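PDB 2ZBC: transcription regulator AsnC/Lrp ligand binding domain-containing protein from Sulfolobus tokodaii, which binds isoleucine at pockets between its subunits as a stand-alone RAM module, and probably acts as an amino-acid-responsive partner in transcriptional regulation. Local coordinates for residues 3-8 and 70-75; 7-12 and 37-42. All blocks are in the same frame, centred on the assembly; numbering follows the deposited sequence.

Interaction 1 of 2, residues 3-8 and 70-75; sequences SAIVLI and LTMIIV. With ILE (isoleucine), chain I.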
loop_
_atom_site.group_PDB
_atom_site.type_symbol
_atom_site.label_atom_id
_atom_site.label_comp_id
_atom_site.label_asym_id
_atom_site.label_seq_id
_atom_site.Cartn_x
_atom_site.Cartn_y
_atom_site.Cartn_z
ATOM N N SER A 3 -22.411 12.359 0.752
ATOM C CA SER A 3 -21.897 11.811 -0.494
ATOM C C SER A 3 -20.530 11.167 -0.245
ATOM O O SER A 3 -19.715 11.673 0.516
ATOM C CB SER A 3 -21.721 12.915 -1.535
ATOM O OG SER A 3 -22.912 13.734 -1.678
ATOM N N ALA A 4 -20.294 10.067 -0.936
ATOM C CA ALA A 4 -19.048 9.429 -0.829
ATOM C C ALA A 4 -18.835 8.513 -2.055
ATOM O O ALA A 4 -19.785 8.122 -2.733
ATOM C CB ALA A 4 -18.978 8.667 0.456
ATOM N N ILE A 5 -17.588 8.212 -2.300
ATOM C CA ILE A 5 -17.223 7.219 -3.274
ATOM C C ILE A 5 -16.594 6.078 -2.532
ATOM O O ILE A 5 -15.673 6.326 -1.734
ATOM C CB ILE A 5 -16.243 7.820 -4.221
ATOM C CG1 ILE A 5 -16.817 8.980 -5.008
ATOM C CG2 ILE A 5 -15.694 6.755 -5.230
ATOM C CD1 ILE A 5 -17.811 8.622 -5.936
ATOM N N VAL A 6 -17.102 4.840 -2.738
ATOM C CA VAL A 6 -16.630 3.683 -2.021
ATOM C C VAL A 6 -15.929 2.735 -2.987
ATOM O O VAL A 6 -16.495 2.358 -4.007
ATOM C CB VAL A 6 -17.782 2.940 -1.329
ATOM C CG1 VAL A 6 -17.267 1.814 -0.501
ATOM C CG2 VAL A 6 -18.586 3.913 -0.413
ATOM N N LEU A 7 -14.696 2.391 -2.667
ATOM C CA LEU A 7 -13.912 1.454 -3.468
ATOM C C LEU A 7 -14.068 0.051 -2.823
ATOM O O LEU A 7 -13.790 -0.141 -1.620
ATOM C CB LEU A 7 -12.437 1.858 -3.504
ATOM C CG LEU A 7 -12.195 3.321 -3.937
ATOM C CD1 LEU A 7 -10.780 3.743 -3.767
ATOM C CD2 LEU A 7 -12.671 3.482 -5.371
ATOM N N ILE A 8 -14.548 -0.912 -3.585
ATOM C CA ILE A 8 -14.879 -2.216 -3.002
ATOM C C ILE A 8 -13.917 -3.242 -3.564
ATOM O O ILE A 8 -13.667 -3.234 -4.765
ATOM C CB ILE A 8 -16.301 -2.562 -3.371
ATOM C CG1 ILE A 8 -17.288 -1.548 -2.751
ATOM C CG2 ILE A 8 -16.676 -3.902 -2.824
ATOM C CD1 ILE A 8 -18.688 -1.771 -3.245
ATOM N N LEU A 70 -13.225 0.873 0.990
ATOM C CA LEU A 70 -12.523 2.080 1.333
ATOM C C LEU A 70 -13.450 3.244 0.937
ATOM O O LEU A 70 -13.654 3.465 -0.263
ATOM C CB LEU A 70 -11.238 2.119 0.522
ATOM C CG LEU A 70 -10.145 3.105 0.898
ATOM C CD1 LEU A 70 -8.856 2.821 0.190
ATOM C CD2 LEU A 70 -10.525 4.481 0.661
ATOM N N THR A 71 -13.974 3.951 1.904
ATOM C CA THR A 71 -14.976 5.044 1.675
ATOM C C THR A 71 -14.251 6.357 1.695
ATOM O O THR A 71 -13.547 6.652 2.631
ATOM C CB THR A 71 -16.079 5.008 2.792
ATOM O OG1 THR A 71 -16.780 3.758 2.726
ATOM C CG2 THR A 71 -17.180 6.163 2.621
HETATM N N MSE A 72 -14.414 7.117 0.626
HETATM C CA MSE A 72 -13.795 8.373 0.470
HETATM C C MSE A 72 -14.951 9.391 0.626
HETATM O O MSE A 72 -15.791 9.506 -0.253
HETATM C CB MSE A 72 -13.199 8.446 -0.939
HETATM C CG MSE A 72 -12.006 7.397 -1.088
HETATM SE SE MSE A 72 -11.163 7.699 -2.828
HETATM C CE MSE A 72 -12.518 6.917 -3.882
ATOM N N ILE A 73 -14.985 10.058 1.750
ATOM C CA ILE A 73 -15.959 11.119 1.984
ATOM C C ILE A 73 -15.629 12.251 1.051
ATOM O O ILE A 73 -14.481 12.664 0.942
ATOM C CB ILE A 73 -15.927 11.600 3.491
ATOM C CG1 ILE A 73 -16.175 10.424 4.446
ATOM C CG2 ILE A 73 -16.957 12.715 3.672
ATOM C CD1 ILE A 73 -17.509 9.860 4.292
ATOM N N ILE A 74 -16.639 12.750 0.326
ATOM C CA ILE A 74 -16.517 13.846 -0.590
ATOM C C ILE A 74 -16.613 15.176 0.161
ATOM O O ILE A 74 -17.448 15.337 1.069
ATOM C CB ILE A 74 -17.632 13.760 -1.676
ATOM C CG1 ILE A 74 -17.265 12.671 -2.686
ATOM C CG2 ILE A 74 -17.785 15.034 -2.510
ATOM C CD1 ILE A 74 -18.467 12.196 -3.480
ATOM N N VAL A 75 -15.756 16.108 -0.226
ATOM C CA VAL A 75 -15.692 17.439 0.406
ATOM C C VAL A 75 -16.841 18.331 -0.148
ATOM O O VAL A 75 -16.943 18.565 -1.381
ATOM C CB VAL A 75 -14.343 18.203 0.141
ATOM C CG1 VAL A 75 -14.436 19.634 0.714
ATOM C CG2 VAL A 75 -13.153 17.454 0.847
HETATM N N ILE I . -13.286 2.010 6.963
HETATM C CA ILE I . -14.419 1.402 6.198
HETATM C C ILE I . -14.737 2.166 4.896
HETATM O O ILE I . -14.102 3.246 4.726
HETATM C CB ILE I . -15.670 1.360 7.057
HETATM C CG1 ILE I . -16.274 2.746 7.251
HETATM C CG2 ILE I . -15.305 0.874 8.430
HETATM C CD1 ILE I . -17.466 2.707 8.143
HETATM O OXT ILE I . -15.592 1.674 4.076
#

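Interaction 2 of 2, residues 7-12 and 37-42; sequences LINTDA and VYDIVV. With ILE (isoleucine), chain J.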
loop_
_atom_site.group_PDB
_atom_site.type_symbol
_atom_site.label_atom_id
_atom_site.label_comp_id
_atom_site.label_asym_id
_atom_site.label_seq_id
_atom_site.Cartn_x
_atom_site.Cartn_y
_atom_site.Cartn_z
ATOM N N LEU A 7 -14.696 2.391 -2.667
ATOM C CA LEU A 7 -13.912 1.454 -3.468
ATOM C C LEU A 7 -14.068 0.051 -2.823
ATOM O O LEU A 7 -13.790 -0.141 -1.620
ATOM C CB LEU A 7 -12.437 1.858 -3.504
ATOM C CG LEU A 7 -12.195 3.321 -3.937
ATOM C CD1 LEU A 7 -10.780 3.743 -3.767
ATOM C CD2 LEU A 7 -12.671 3.482 -5.371
ATOM N N ILE A 8 -14.548 -0.912 -3.585
ATOM C CA ILE A 8 -14.879 -2.216 -3.002
ATOM C C ILE A 8 -13.917 -3.242 -3.564
ATOM O O ILE A 8 -13.667 -3.234 -4.765
ATOM C CB ILE A 8 -16.301 -2.562 -3.371
ATOM C CG1 ILE A 8 -17.288 -1.548 -2.751
ATOM C CG2 ILE A 8 -16.676 -3.902 -2.824
ATOM C CD1 ILE A 8 -18.688 -1.771 -3.245
ATOM N N ASN A 9 -13.426 -4.152 -2.722
ATOM C CA ASN A 9 -12.735 -5.351 -3.179
ATOM C C ASN A 9 -13.626 -6.472 -2.826
ATOM O O ASN A 9 -14.140 -6.540 -1.682
ATOM C CB ASN A 9 -11.342 -5.583 -2.545
ATOM C CG ASN A 9 -10.250 -4.734 -3.231
ATOM O OD1 ASN A 9 -9.476 -5.195 -4.146
ATOM N ND2 ASN A 9 -10.161 -3.505 -2.777
ATOM N N THR A 10 -13.761 -7.414 -3.759
ATOM C CA THR A 10 -14.603 -8.604 -3.523
ATOM C C THR A 10 -13.716 -9.844 -3.332
ATOM O O THR A 10 -12.529 -9.785 -3.593
ATOM C CB THR A 10 -15.534 -8.883 -4.708
ATOM O OG1 THR A 10 -14.793 -9.177 -5.900
ATOM C CG2 THR A 10 -16.346 -7.656 -5.057
ATOM N N ASP A 11 -14.316 -10.948 -2.849
ATOM C CA ASP A 11 -13.688 -12.265 -2.945
ATOM C C ASP A 11 -13.344 -12.482 -4.414
ATOM O O ASP A 11 -14.012 -11.929 -5.346
ATOM C CB ASP A 11 -14.620 -13.369 -2.491
ATOM C CG ASP A 11 -14.849 -13.342 -1.015
ATOM O OD1 ASP A 11 -14.081 -12.678 -0.269
ATOM O OD2 ASP A 11 -15.791 -13.990 -0.550
ATOM N N ALA A 12 -12.273 -13.235 -4.659
ATOM C CA ALA A 12 -11.835 -13.389 -6.050
ATOM C C ALA A 12 -13.032 -14.056 -6.808
ATOM O O ALA A 12 -13.621 -15.056 -6.348
ATOM C CB ALA A 12 -10.496 -14.176 -6.129
ATOM N N VAL A 37 -6.314 -2.256 -8.724
ATOM C CA VAL A 37 -6.230 -2.697 -7.338
ATOM C C VAL A 37 -7.572 -2.804 -6.556
ATOM O O VAL A 37 -7.670 -3.512 -5.571
ATOM C CB VAL A 37 -5.122 -1.939 -6.624
ATOM C CG1 VAL A 37 -5.501 -0.588 -6.262
ATOM C CG2 VAL A 37 -4.624 -2.766 -5.409
ATOM N N TYR A 38 -8.593 -2.119 -7.027
ATOM C CA TYR A 38 -9.960 -2.249 -6.544
ATOM C C TYR A 38 -10.837 -2.851 -7.659
ATOM O O TYR A 38 -10.445 -2.881 -8.846
ATOM C CB TYR A 38 -10.518 -0.825 -6.124
ATOM C CG TYR A 38 -9.573 -0.088 -5.249
ATOM C CD1 TYR A 38 -9.464 -0.388 -3.909
ATOM C CD2 TYR A 38 -8.762 0.916 -5.769
ATOM C CE1 TYR A 38 -8.591 0.276 -3.144
ATOM C CE2 TYR A 38 -7.885 1.583 -4.998
ATOM C CZ TYR A 38 -7.788 1.250 -3.686
ATOM O OH TYR A 38 -6.820 1.914 -2.963
ATOM N N ASP A 39 -11.980 -3.390 -7.254
ATOM C CA ASP A 39 -12.812 -4.173 -8.099
ATOM C C ASP A 39 -14.088 -3.485 -8.484
ATOM O O ASP A 39 -14.539 -3.671 -9.637
ATOM C CB ASP A 39 -13.211 -5.406 -7.401
ATOM C CG ASP A 39 -11.984 -6.278 -7.048
ATOM O OD1 ASP A 39 -10.988 -6.187 -7.790
ATOM O OD2 ASP A 39 -11.977 -6.993 -6.028
ATOM N N ILE A 40 -14.666 -2.719 -7.556
ATOM C CA ILE A 40 -15.870 -1.940 -7.870
ATOM C C ILE A 40 -15.810 -0.550 -7.245
ATOM O O ILE A 40 -15.272 -0.370 -6.135
ATOM C CB ILE A 40 -17.091 -2.640 -7.262
ATOM C CG1 ILE A 40 -17.293 -4.055 -7.818
ATOM C CG2 ILE A 40 -18.349 -1.823 -7.378
ATOM C CD1 ILE A 40 -18.424 -4.823 -7.195
ATOM N N VAL A 41 -16.373 0.430 -7.964
ATOM C CA VAL A 41 -16.395 1.840 -7.520
ATOM C C VAL A 41 -17.863 2.155 -7.448
ATOM O O VAL A 41 -18.565 1.934 -8.395
ATOM C CB VAL A 41 -15.693 2.804 -8.488
ATOM C CG1 VAL A 41 -15.946 4.249 -8.034
ATOM C CG2 VAL A 41 -14.276 2.497 -8.676
ATOM N N VAL A 42 -18.349 2.603 -6.310
ATOM C CA VAL A 42 -19.723 3.071 -6.218
ATOM C C VAL A 42 -19.752 4.519 -5.770
ATOM O O VAL A 42 -18.892 4.951 -4.989
ATOM C CB VAL A 42 -20.594 2.250 -5.226
ATOM C CG1 VAL A 42 -20.919 0.862 -5.773
ATOM C CG2 VAL A 42 -20.013 2.147 -3.934
HETATM N N ILE J . -9.927 -5.427 -10.211
HETATM C CA ILE J . -9.722 -6.837 -10.685
HETATM C C ILE J . -8.499 -6.989 -11.489
HETATM O O ILE J . -7.939 -5.938 -11.871
HETATM C CB ILE J . -10.954 -7.393 -11.417
HETATM C CG1 ILE J . -11.133 -6.824 -12.840
HETATM C CG2 ILE J . -12.157 -7.236 -10.588
HETATM C CD1 ILE J . -12.254 -7.515 -13.641
HETATM O OXT ILE J . -8.120 -8.160 -11.630
#

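Interaction 1 of 2, residues 3-8 and 70-75
Ile-5 and Leu-7 close from two sides on the end of Met-72, a selenomethionine. Its chain bends at the last torsion (chi3 -75°), bringing Met-72 CE back over strand 3-10, where it lies 3.5 Å from Ile-5 CG2, tighter than usual carbon contact, and 3.6 Å from Leu-7 CG. Short backbone bonds run alongside: Met-72 N donates to Ile-5 O at 2.8 Å and Leu-7 N to Leu-70 O at 2.8 Å. Inner strand 3-10 and the chain's edge strand 66-75 pair antiparallel here in the ferredoxin-like alpha/beta sandwich of the RAM domain. The face carrying Leu-7 and Met-72 packs on a second subunit, whereas Thr-71 and Ile-73, on the other face, meet helix 49-60. From that face Thr-71 also holds the bound isoleucine of chain I by its carboxylate: Thr-71 N donates to the ligand O at 2.9 Å and Thr-71 OG1 to its OXT at 2.8 Å. Toward Ser-3, which is partly exposed, the ladder slackens. Ile-74 N reaches Ser-3 O at 3.3 Å from above the carbonyl plane, Ile-74 CD1 only brushes Ser-3 CB at 3.9 Å, and Ser-3 OG turns to Glu-45.

Interaction 2 of 2, residues 7-12 and 37-42
A classic beta bulge, in which Asp-39 and Ile-40 both face Ile-8, joins the antiparallel strands 3-10 and 40-45 of this ferredoxin-like domain at the edge of an isoleucine pocket. Two N-H groups grip one carbonyl oxygen: Ile-8 O accepts from both Asp-39 N and Ile-40 N at 3.0 Å, and Ile-8 N returns a nearly straight bond to Ile-40 O at 2.7 Å (167° at the hydrogen). Beside this bonded pair the CB atoms of Ile-8 and Ile-40 stand 4.0 Å apart, on the face that packs against helix 15-22.

On the opposite face Leu-7 lies across the ring of Tyr-38. Its CD1 sits almost on the ring normal, 3.9 Å from the centroid of Tyr-38, in a CH-pi contact, while Val-37 CG1 covers the other face toward the rim. The phenol end of Tyr-38 hydrogen-bonds with Tyr-38 OH of a second subunit.

The bulge brings Asp-39 CB toward strand 3-10, and its side chain, with CG beside the backbone N (chi1 -62°), bridges protein and ligand. Asp-39 OD2 takes Thr-10 N at 2.9 Å on its anti lone pair and also forms a salt bridge with Arg-61 of a neighbouring subunit. Asp-39 OD1 receives the amino N of the chain J isoleucine at 2.8 Å. Two cationic partners and a backbone N-H around one carboxylate would favour its charged form. The bond from Thr-10, with the Arg-61 salt bridge, is consistent with holding OD1 turned to the ligand. Just beyond, where the strand gives way to the turn, Thr-10 OG1 donates to Asp-11 O at 2.9 Å from above the carbonyl plane.

Overall arrangement
Interactions 1 and 2 lie side by side in one four-stranded antiparallel sheet, ordered 28-34, 40-45, 3-10, 66-75, with their centres about 13 Å apart. Strand 3-10 lies between 66-75 and 40-45 and pairs with both; interaction 1 takes its first part against one neighbour, interaction 2 its later part against the other, and Leu-7 and Ile-8 belong to both. Along the chain, 37-42 comes before 70-75, with helix 49-60 between them. Val-6 N, a probable donor to Val-42 O, ties the two together. Each contact supplies a different half of the isoleucine site, carboxylate-binding Thr-71 and amine-binding Asp-39, and the halves from different subunits meet at each ligand.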